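Local coordinates for uncharacterized protein (Escherichia coli O157:H7, PDB 4R29) that probably methylates a zinc-binding cysteine in the host proteins TAB2 and TAB3 with S-adenosylmethionine, thereby blocking NF-kappa-B activation during infection, at residues C133-K138 and F143-V148; V148-D153 and Q159-F164; K45-S48 and V54-L57. The protein carries 1 engineered substitution. One frame throughout, in Å; residues are numbered along the deposited sequence.

Contact 1: residues C133-K138 and F143-V148; sequences CKIFPK and FLYIVV
I146 sets its branch point over one face of the F136 ring, with CB 4.0 Å from the ring centroid and 21° off the ring normal, a CH-pi contact at the tightly packed heart of a beta hairpin. The ring gets there because CG of F136 stands between its backbone N and carbonyl carbon (chi1 52°), which turns it toward the partner strand. V148 joins obliquely, its CG2 4.1 Å from CE1 of F136. Beneath these side chains the antiparallel ladder has two hydrogen-bonded pairs, K134 with V148 and F136 with I146. In the first, V148 N reaches K134 O almost straight, at 177°; in the second, I146 N binds F136 O at 2.7 Å. I135 and V147 point to the reverse face, where V147 CG1 rests 3.7 Å from C133 CB.

Toward the turn the contact opens to solvent. P137, itself exposed, offers CG to Y145 CE2 at 3.8 Å, while K138 and L144 lie side by side, CB to CB 3.7 Å, before the lysine chain leads away. Beyond the strand ends, K138 N still reaches L144 O at 2.7 Å, from above the carbonyl plane.

Y145 and V147 pair through their backbones with V114 and F112, making strand 145-151 the middle of a three-stranded sheet. Helix 155-181 packs on V148, and I146 touches the S-adenosylmethionine-binding Q111 of strand 109-114.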
loop_
_atom_site.group_PDB
_atom_site.type_symbol
_atom_site.label_atom_id
_atom_site.label_comp_id
_atom_site.label_asym_id
_atom_site.label_seq_id
_atom_site.Cartn_x
_atom_site.Cartn_y
_atom_site.Cartn_z
ATOM N N CYS A 133 6.660 4.976 -3.800
ATOM C CA CYS A 133 5.731 3.851 -3.690
ATOM C C CYS A 133 6.342 2.583 -4.285
ATOM O O CYS A 133 6.654 2.541 -5.475
ATOM C CB CYS A 133 4.411 4.163 -4.407
ATOM S SG CYS A 133 3.441 5.493 -3.641
ATOM N N LYS A 134 6.524 1.558 -3.460
ATOM C CA LYS A 134 6.868 0.239 -3.982
ATOM C C LYS A 134 5.561 -0.499 -4.266
ATOM O O LYS A 134 4.700 -0.604 -3.387
ATOM C CB LYS A 134 7.751 -0.540 -3.002
ATOM C CG LYS A 134 9.171 0.019 -2.876
ATOM C CD LYS A 134 10.026 -0.773 -1.855
ATOM C CE LYS A 134 11.477 -0.281 -1.788
ATOM N NZ LYS A 134 12.339 -0.864 -2.864
ATOM N N ILE A 135 5.390 -0.965 -5.501
ATOM C CA ILE A 135 4.120 -1.538 -5.933
ATOM C C ILE A 135 4.322 -2.963 -6.407
ATOM O O ILE A 135 5.318 -3.262 -7.068
ATOM C CB ILE A 135 3.500 -0.740 -7.096
ATOM C CG1 ILE A 135 3.379 0.740 -6.733
ATOM C CG2 ILE A 135 2.137 -1.330 -7.482
ATOM C CD1 ILE A 135 3.083 1.664 -7.919
ATOM N N PHE A 136 3.379 -3.838 -6.069
ATOM C CA PHE A 136 3.397 -5.211 -6.574
ATOM C C PHE A 136 2.041 -5.882 -6.442
ATOM O O PHE A 136 1.230 -5.486 -5.606
ATOM C CB PHE A 136 4.467 -6.053 -5.884
ATOM C CG PHE A 136 4.399 -6.010 -4.391
ATOM C CD1 PHE A 136 5.013 -4.981 -3.686
ATOM C CD2 PHE A 136 3.736 -6.994 -3.689
ATOM C CE1 PHE A 136 4.964 -4.935 -2.306
ATOM C CE2 PHE A 136 3.675 -6.950 -2.291
ATOM C CZ PHE A 136 4.294 -5.915 -1.603
ATOM N N PRO A 137 1.794 -6.905 -7.276
ATOM C CA PRO A 137 0.524 -7.638 -7.266
ATOM C C PRO A 137 0.226 -8.237 -5.892
ATOM O O PRO A 137 1.134 -8.705 -5.218
ATOM C CB PRO A 137 0.765 -8.772 -8.281
ATOM C CG PRO A 137 1.847 -8.267 -9.182
ATOM C CD PRO A 137 2.737 -7.440 -8.281
ATOM N N LYS A 138 -1.035 -8.224 -5.481
ATOM C CA LYS A 138 -1.393 -8.879 -4.246
ATOM C C LYS A 138 -1.335 -10.372 -4.441
ATOM O O LYS A 138 -1.866 -10.901 -5.421
ATOM C CB LYS A 138 -2.787 -8.494 -3.769
ATOM C CG LYS A 138 -3.172 -9.208 -2.477
ATOM C CD LYS A 138 -4.240 -8.444 -1.694
ATOM C CE LYS A 138 -4.791 -9.268 -0.523
ATOM N NZ LYS A 138 -3.776 -10.209 0.060
ATOM N N PHE A 143 -6.521 -8.878 -9.335
ATOM C CA PHE A 143 -6.601 -7.487 -9.759
ATOM C C PHE A 143 -5.974 -6.519 -8.770
ATOM O O PHE A 143 -5.663 -5.389 -9.124
ATOM C CB PHE A 143 -8.053 -7.087 -10.053
ATOM C CG PHE A 143 -9.004 -7.324 -8.905
ATOM C CD1 PHE A 143 -9.161 -6.371 -7.905
ATOM C CD2 PHE A 143 -9.756 -8.487 -8.838
ATOM C CE1 PHE A 143 -10.042 -6.581 -6.845
ATOM C CE2 PHE A 143 -10.643 -8.707 -7.781
ATOM C CZ PHE A 143 -10.786 -7.752 -6.785
ATOM N N LEU A 144 -5.790 -6.980 -7.536
ATOM C CA LEU A 144 -5.323 -6.139 -6.451
ATOM C C LEU A 144 -3.804 -5.955 -6.468
ATOM O O LEU A 144 -3.048 -6.902 -6.704
ATOM C CB LEU A 144 -5.754 -6.743 -5.116
ATOM C CG LEU A 144 -6.770 -5.967 -4.277
ATOM C CD1 LEU A 144 -7.706 -5.136 -5.145
ATOM C CD2 LEU A 144 -7.550 -6.911 -3.366
ATOM N N TYR A 145 -3.371 -4.720 -6.228
ATOM C CA TYR A 145 -1.951 -4.415 -6.055
ATOM C C TYR A 145 -1.684 -3.820 -4.678
ATOM O O TYR A 145 -2.462 -3.018 -4.188
ATOM C CB TYR A 145 -1.471 -3.457 -7.140
ATOM C CG TYR A 145 -1.399 -4.113 -8.481
ATOM C CD1 TYR A 145 -2.540 -4.270 -9.261
ATOM C CD2 TYR A 145 -0.195 -4.613 -8.962
ATOM C CE1 TYR A 145 -2.479 -4.898 -10.487
ATOM C CE2 TYR A 145 -0.123 -5.236 -10.195
ATOM C CZ TYR A 145 -1.268 -5.377 -10.952
ATOM O OH TYR A 145 -1.197 -5.997 -12.182
ATOM N N ILE A 146 -0.591 -4.239 -4.053
ATOM C CA ILE A 146 -0.132 -3.639 -2.806
ATOM C C ILE A 146 0.703 -2.391 -3.111
ATOM O O ILE A 146 1.551 -2.404 -4.008
ATOM C CB ILE A 146 0.754 -4.627 -2.005
ATOM C CG1 ILE A 146 0.040 -5.960 -1.809
ATOM C CG2 ILE A 146 1.174 -4.025 -0.663
ATOM C CD1 ILE A 146 -1.099 -5.874 -0.881
ATOM N N VAL A 147 0.467 -1.324 -2.352
ATOM C CA VAL A 147 1.306 -0.134 -2.419
ATOM C C VAL A 147 1.963 0.147 -1.083
ATOM O O VAL A 147 1.291 0.338 -0.067
ATOM C CB VAL A 147 0.506 1.108 -2.852
ATOM C CG1 VAL A 147 1.455 2.290 -3.088
ATOM C CG2 VAL A 147 -0.338 0.792 -4.098
ATOM N N VAL A 148 3.288 0.166 -1.085
ATOM C CA VAL A 148 4.056 0.545 0.090
ATOM C C VAL A 148 4.599 1.958 -0.130
ATOM O O VAL A 148 5.483 2.179 -0.972
ATOM C CB VAL A 148 5.235 -0.436 0.346
ATOM C CG1 VAL A 148 5.999 -0.064 1.614
ATOM C CG2 VAL A 148 4.735 -1.886 0.442
#

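Contact 2: residues V148-D153 and Q159-F164; sequences VVYRND and QRANRF
The two rings at this interface, Y150 on the strand and F164 on the helix, both receive their aliphatic partner at a slant. The methyl of A161 comes to Y150, its CB 3.6 Å from CD1, and V148 brings CG2 to within 3.4 Å of CD2 of F164. A third flat group, the guanidinium of R151, is met at its edge and in its plane by the carboxylate of D153, within residues 148-153, just past the strand's end, and away from the helix. The grip is side-on and doubled: NE of R151 binds OD1 of D153 at 3.0 Å, and NH2 of R151 binds OD2 of D153 at 2.7 Å, each oxygen using its syn lone pair. The paired bonds keep the carboxylate close to the guanidinium plane and fix the rotation of both groups, and NH1 of R151 is taken up by the carbonyl oxygens of S78 and V102.

V148 serves two partners with its two methyls. CG1, anti to the backbone N (chi1 -178°), meets A161 CB at 3.6 Å, which leaves CG2 pointing to the phenylalanine. A161 CB is shared between V148 and Y150, and this small side chain is where the backbones come nearest, with 6.3 Å between CA of V148 and CA of A161. The joining chemistry is entirely apolar.

The strand and helix segments run at 156° to each other, their axes 8.4 Å apart at closest, so the chain doubles back after strand 145-151 to pack helix 155-181 on the sheet. F164 also touches M198 and I201 of helix 186-201, and Q111 of strand 109-114, placing this buried layer beside the S-adenosylmethionine pocket.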
loop_
_atom_site.group_PDB
_atom_site.type_symbol
_atom_site.label_atom_id
_atom_site.label_comp_id
_atom_site.label_asym_id
_atom_site.label_seq_id
_atom_site.Cartn_x
_atom_site.Cartn_y
_atom_site.Cartn_z
ATOM N N VAL A 148 3.288 0.166 -1.085
ATOM C CA VAL A 148 4.056 0.545 0.090
ATOM C C VAL A 148 4.599 1.958 -0.130
ATOM O O VAL A 148 5.483 2.179 -0.972
ATOM C CB VAL A 148 5.235 -0.436 0.346
ATOM C CG1 VAL A 148 5.999 -0.064 1.614
ATOM C CG2 VAL A 148 4.735 -1.886 0.442
ATOM N N VAL A 149 4.059 2.913 0.622
ATOM C CA VAL A 149 4.436 4.317 0.477
ATOM C C VAL A 149 5.363 4.745 1.634
ATOM O O VAL A 149 5.086 4.457 2.804
ATOM C CB VAL A 149 3.165 5.226 0.381
ATOM C CG1 VAL A 149 2.254 5.012 1.589
ATOM C CG2 VAL A 149 3.534 6.723 0.212
ATOM N N TYR A 150 6.473 5.403 1.301
ATOM C CA TYR A 150 7.464 5.796 2.308
ATOM C C TYR A 150 8.132 7.159 2.049
ATOM O O TYR A 150 8.149 7.658 0.913
ATOM C CB TYR A 150 8.526 4.702 2.493
ATOM C CG TYR A 150 9.373 4.395 1.261
ATOM C CD1 TYR A 150 8.910 3.521 0.275
ATOM C CD2 TYR A 150 10.642 4.967 1.099
ATOM C CE1 TYR A 150 9.678 3.213 -0.840
ATOM C CE2 TYR A 150 11.427 4.683 -0.018
ATOM C CZ TYR A 150 10.936 3.805 -0.988
ATOM O OH TYR A 150 11.693 3.520 -2.103
ATOM N N ARG A 151 8.657 7.758 3.121
ATOM C CA ARG A 151 9.435 9.000 3.033
ATOM C C ARG A 151 10.840 8.669 2.567
ATOM O O ARG A 151 11.563 7.922 3.235
ATOM C CB ARG A 151 9.552 9.692 4.397
ATOM C CG ARG A 151 8.242 9.990 5.121
ATOM C CD ARG A 151 7.420 11.052 4.420
ATOM N NE ARG A 151 8.169 12.285 4.163
ATOM C CZ ARG A 151 7.611 13.484 4.027
ATOM N NH1 ARG A 151 6.287 13.630 4.168
ATOM N NH2 ARG A 151 8.377 14.546 3.774
ATOM N N ASN A 152 11.229 9.215 1.425
ATOM C CA ASN A 152 12.590 9.048 0.919
ATOM C C ASN A 152 13.552 9.993 1.639
ATOM O O ASN A 152 14.777 9.821 1.605
ATOM C CB ASN A 152 12.613 9.347 -0.577
ATOM C CG ASN A 152 13.690 8.586 -1.300
ATOM O OD1 ASN A 152 14.128 7.519 -0.850
ATOM N ND2 ASN A 152 14.129 9.122 -2.429
ATOM N N ASP A 153 12.981 11.000 2.291
ATOM C CA ASP A 153 13.762 12.037 2.958
ATOM C C ASP A 153 14.015 11.675 4.413
ATOM O O ASP A 153 14.468 12.498 5.195
ATOM C CB ASP A 153 13.097 13.424 2.826
ATOM C CG ASP A 153 11.595 13.408 3.146
ATOM O OD1 ASP A 153 10.990 12.323 3.261
ATOM O OD2 ASP A 153 11.004 14.496 3.267
ATOM N N GLN A 159 14.017 1.662 4.618
ATOM C CA GLN A 159 14.292 0.564 5.529
ATOM C C GLN A 159 13.001 -0.114 5.957
ATOM O O GLN A 159 12.879 -1.336 5.858
ATOM C CB GLN A 159 15.099 1.039 6.755
ATOM C CG GLN A 159 16.564 1.350 6.432
ATOM C CD GLN A 159 17.307 2.090 7.553
ATOM O OE1 GLN A 159 16.883 2.089 8.716
ATOM N NE2 GLN A 159 18.424 2.727 7.195
ATOM N N ARG A 160 12.033 0.679 6.416
ATOM C CA ARG A 160 10.750 0.119 6.826
ATOM C C ARG A 160 10.006 -0.482 5.660
ATOM O O ARG A 160 9.380 -1.523 5.810
ATOM C CB ARG A 160 9.884 1.144 7.577
ATOM C CG ARG A 160 10.395 1.369 8.977
ATOM C CD ARG A 160 9.466 2.177 9.831
ATOM N NE ARG A 160 10.034 2.302 11.164
ATOM C CZ ARG A 160 9.352 2.679 12.237
ATOM N NH1 ARG A 160 8.056 2.967 12.145
ATOM N NH2 ARG A 160 9.972 2.761 13.405
ATOM N N ALA A 161 10.090 0.147 4.490
ATOM C CA ALA A 161 9.377 -0.383 3.345
ATOM C C ALA A 161 9.953 -1.748 3.018
ATOM O O ALA A 161 9.219 -2.696 2.756
ATOM C CB ALA A 161 9.478 0.540 2.157
ATOM N N ASN A 162 11.275 -1.841 3.038
ATOM C CA ASN A 162 11.939 -3.110 2.775
ATOM C C ASN A 162 11.584 -4.152 3.833
ATOM O O ASN A 162 11.266 -5.294 3.514
ATOM C CB ASN A 162 13.458 -2.916 2.695
ATOM C CG ASN A 162 13.904 -2.353 1.359
ATOM O OD1 ASN A 162 13.243 -2.545 0.333
ATOM N ND2 ASN A 162 15.025 -1.649 1.365
ATOM N N ARG A 163 11.633 -3.743 5.095
ATOM C CA ARG A 163 11.294 -4.622 6.196
ATOM C C ARG A 163 9.847 -5.131 6.080
ATOM O O ARG A 163 9.550 -6.279 6.396
ATOM C CB ARG A 163 11.515 -3.909 7.520
ATOM C CG ARG A 163 11.245 -4.764 8.755
ATOM C CD ARG A 163 12.332 -5.801 8.884
ATOM N NE ARG A 163 12.231 -6.588 10.111
ATOM C CZ ARG A 163 12.619 -7.859 10.200
ATOM N NH1 ARG A 163 13.115 -8.487 9.136
ATOM N NH2 ARG A 163 12.503 -8.507 11.347
ATOM N N PHE A 164 8.951 -4.288 5.605
ATOM C CA PHE A 164 7.594 -4.743 5.385
ATOM C C PHE A 164 7.543 -5.869 4.358
ATOM O O PHE A 164 6.849 -6.859 4.552
ATOM C CB PHE A 164 6.692 -3.595 4.934
ATOM C CG PHE A 164 5.379 -4.054 4.382
ATOM C CD1 PHE A 164 4.352 -4.427 5.231
ATOM C CD2 PHE A 164 5.179 -4.145 3.009
ATOM C CE1 PHE A 164 3.130 -4.864 4.730
ATOM C CE2 PHE A 164 3.961 -4.576 2.494
ATOM C CZ PHE A 164 2.934 -4.940 3.358
#

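Contact 3: residues K45-S48 and V54-L57; sequences KYIS and VAEL
I47 and L57 put their side chains on one face of a short hairpin, and I47 can be followed from CB to its tip. CB lies 3.3 Å from O of E56, above the backbone ladder. There the chain divides. CG2 goes to L57, meeting CD2 at 3.6 Å in a purely apolar touch. CG1 stands between the backbone N and the carbonyl carbon (chi1 69°) and extends the other branch, so that CD1, the tip, ends 3.9 Å from CB of A55. The isoleucine therefore spans E56, with one branch on the residue after it and the other on the residue before it. A55 CB, in turn, lies against the carbonyl carbon of S48 at 3.7 Å.

Two backbone bonds join S48 and E56. S48 N reaches O of E56 at 3.0 Å in the carbonyl plane, while E56 N reaches O of S48 at 3.1 Å from well above that carbonyl plane (64° out of it). The side chains of this pair lie on the exposed face, opposite I47 and L57, with OG of S48 3.9 Å from CB of E56. On the inner side I47 also packs on P39 and Y118.

The pattern, one hydrogen-bonded pair beside one non-hydrogen-bonded pair, is that of a minimal antiparallel beta hairpin. Its connecting loop includes residues 49-52, which probably contact the host proteins TAB2, TAB3 and ZRANB3.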
loop_
_atom_site.group_PDB
_atom_site.type_symbol
_atom_site.label_atom_id
_atom_site.label_comp_id
_atom_site.label_asym_id
_atom_site.label_seq_id
_atom_site.Cartn_x
_atom_site.Cartn_y
_atom_site.Cartn_z
ATOM N N LYS A 45 -13.371 2.105 -14.365
ATOM C CA LYS A 45 -13.737 3.333 -13.665
ATOM C C LYS A 45 -12.921 4.518 -14.188
ATOM O O LYS A 45 -13.375 5.658 -14.108
ATOM C CB LYS A 45 -13.545 3.195 -12.156
ATOM C CG LYS A 45 -14.513 2.244 -11.479
ATOM C CD LYS A 45 -14.070 1.930 -10.047
ATOM C CE LYS A 45 -14.918 0.815 -9.440
ATOM N NZ LYS A 45 -14.498 0.469 -8.047
ATOM N N TYR A 46 -11.736 4.247 -14.740
ATOM C CA TYR A 46 -10.776 5.310 -15.070
ATOM C C TYR A 46 -10.332 5.349 -16.520
ATOM O O TYR A 46 -9.776 6.352 -16.968
ATOM C CB TYR A 46 -9.524 5.216 -14.181
ATOM C CG TYR A 46 -9.852 4.975 -12.729
ATOM C CD1 TYR A 46 -10.460 5.958 -11.967
ATOM C CD2 TYR A 46 -9.573 3.753 -12.127
ATOM C CE1 TYR A 46 -10.775 5.736 -10.645
ATOM C CE2 TYR A 46 -9.885 3.526 -10.812
ATOM C CZ TYR A 46 -10.487 4.519 -10.077
ATOM O OH TYR A 46 -10.794 4.289 -8.759
ATOM N N ILE A 47 -10.544 4.262 -17.250
ATOM C CA ILE A 47 -10.119 4.209 -18.647
ATOM C C ILE A 47 -11.146 3.538 -19.555
ATOM O O ILE A 47 -12.152 2.991 -19.092
ATOM C CB ILE A 47 -8.770 3.491 -18.805
ATOM C CG1 ILE A 47 -8.922 1.998 -18.507
ATOM C CG2 ILE A 47 -7.729 4.125 -17.901
ATOM C CD1 ILE A 47 -7.646 1.199 -18.693
ATOM N N SER A 48 -10.873 3.588 -20.855
ATOM C CA SER A 48 -11.752 3.008 -21.859
ATOM C C SER A 48 -10.968 2.686 -23.123
ATOM O O SER A 48 -10.691 3.559 -23.946
ATOM C CB SER A 48 -12.908 3.956 -22.167
ATOM O OG SER A 48 -12.429 5.269 -22.370
ATOM N N VAL A 54 -3.469 0.859 -24.774
ATOM C CA VAL A 54 -4.018 1.708 -25.825
ATOM C C VAL A 54 -5.419 2.191 -25.467
ATOM O O VAL A 54 -6.291 2.289 -26.330
ATOM C CB VAL A 54 -4.068 0.972 -27.177
ATOM C CG1 VAL A 54 -2.761 0.235 -27.428
ATOM C CG2 VAL A 54 -5.247 0.012 -27.215
ATOM N N ALA A 55 -5.628 2.492 -24.190
ATOM C CA ALA A 55 -6.923 2.965 -23.716
ATOM C C ALA A 55 -6.875 4.448 -23.368
ATOM O O ALA A 55 -5.820 4.983 -23.027
ATOM C CB ALA A 55 -7.377 2.150 -22.514
ATOM N N GLU A 56 -8.025 5.109 -23.455
ATOM C CA GLU A 56 -8.117 6.523 -23.151
ATOM C C GLU A 56 -8.240 6.692 -21.642
ATOM O O GLU A 56 -8.955 5.934 -20.990
ATOM C CB GLU A 56 -9.360 7.123 -23.815
ATOM C CG GLU A 56 -9.131 8.451 -24.512
ATOM C CD GLU A 56 -8.402 8.288 -25.830
ATOM O OE1 GLU A 56 -9.086 8.250 -26.879
ATOM O OE2 GLU A 56 -7.151 8.196 -25.814
ATOM N N LEU A 57 -7.547 7.680 -21.086
ATOM C CA LEU A 57 -7.788 8.070 -19.707
ATOM C C LEU A 57 -8.993 8.993 -19.684
ATOM O O LEU A 57 -9.018 10.001 -20.386
ATOM C CB LEU A 57 -6.579 8.798 -19.119
ATOM C CG LEU A 57 -5.231 8.078 -19.149
ATOM C CD1 LEU A 57 -4.200 8.940 -18.449
ATOM C CD2 LEU A 57 -5.305 6.681 -18.510
#

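Contacts 1 and 2 belong to one structural unit: they share V148 and strand 145-151, their centres are 13 Å apart, and they touch where I146 meets F164 and K134 meets N162. Contact 1 is a partly buried hairpin within the central sheet, combining a backbone ladder with apolar packing. Contact 2, wholly buried, lays a helix on that sheet and relies on side chains alone. Contact 3 repeats the hairpin principle at the surface, with two backbone bonds between its segments and a smaller interface than contact 1. It lies on the opposite side of the chain's centre from contact 2, their centres about 30 Å apart, and touches neither of the others.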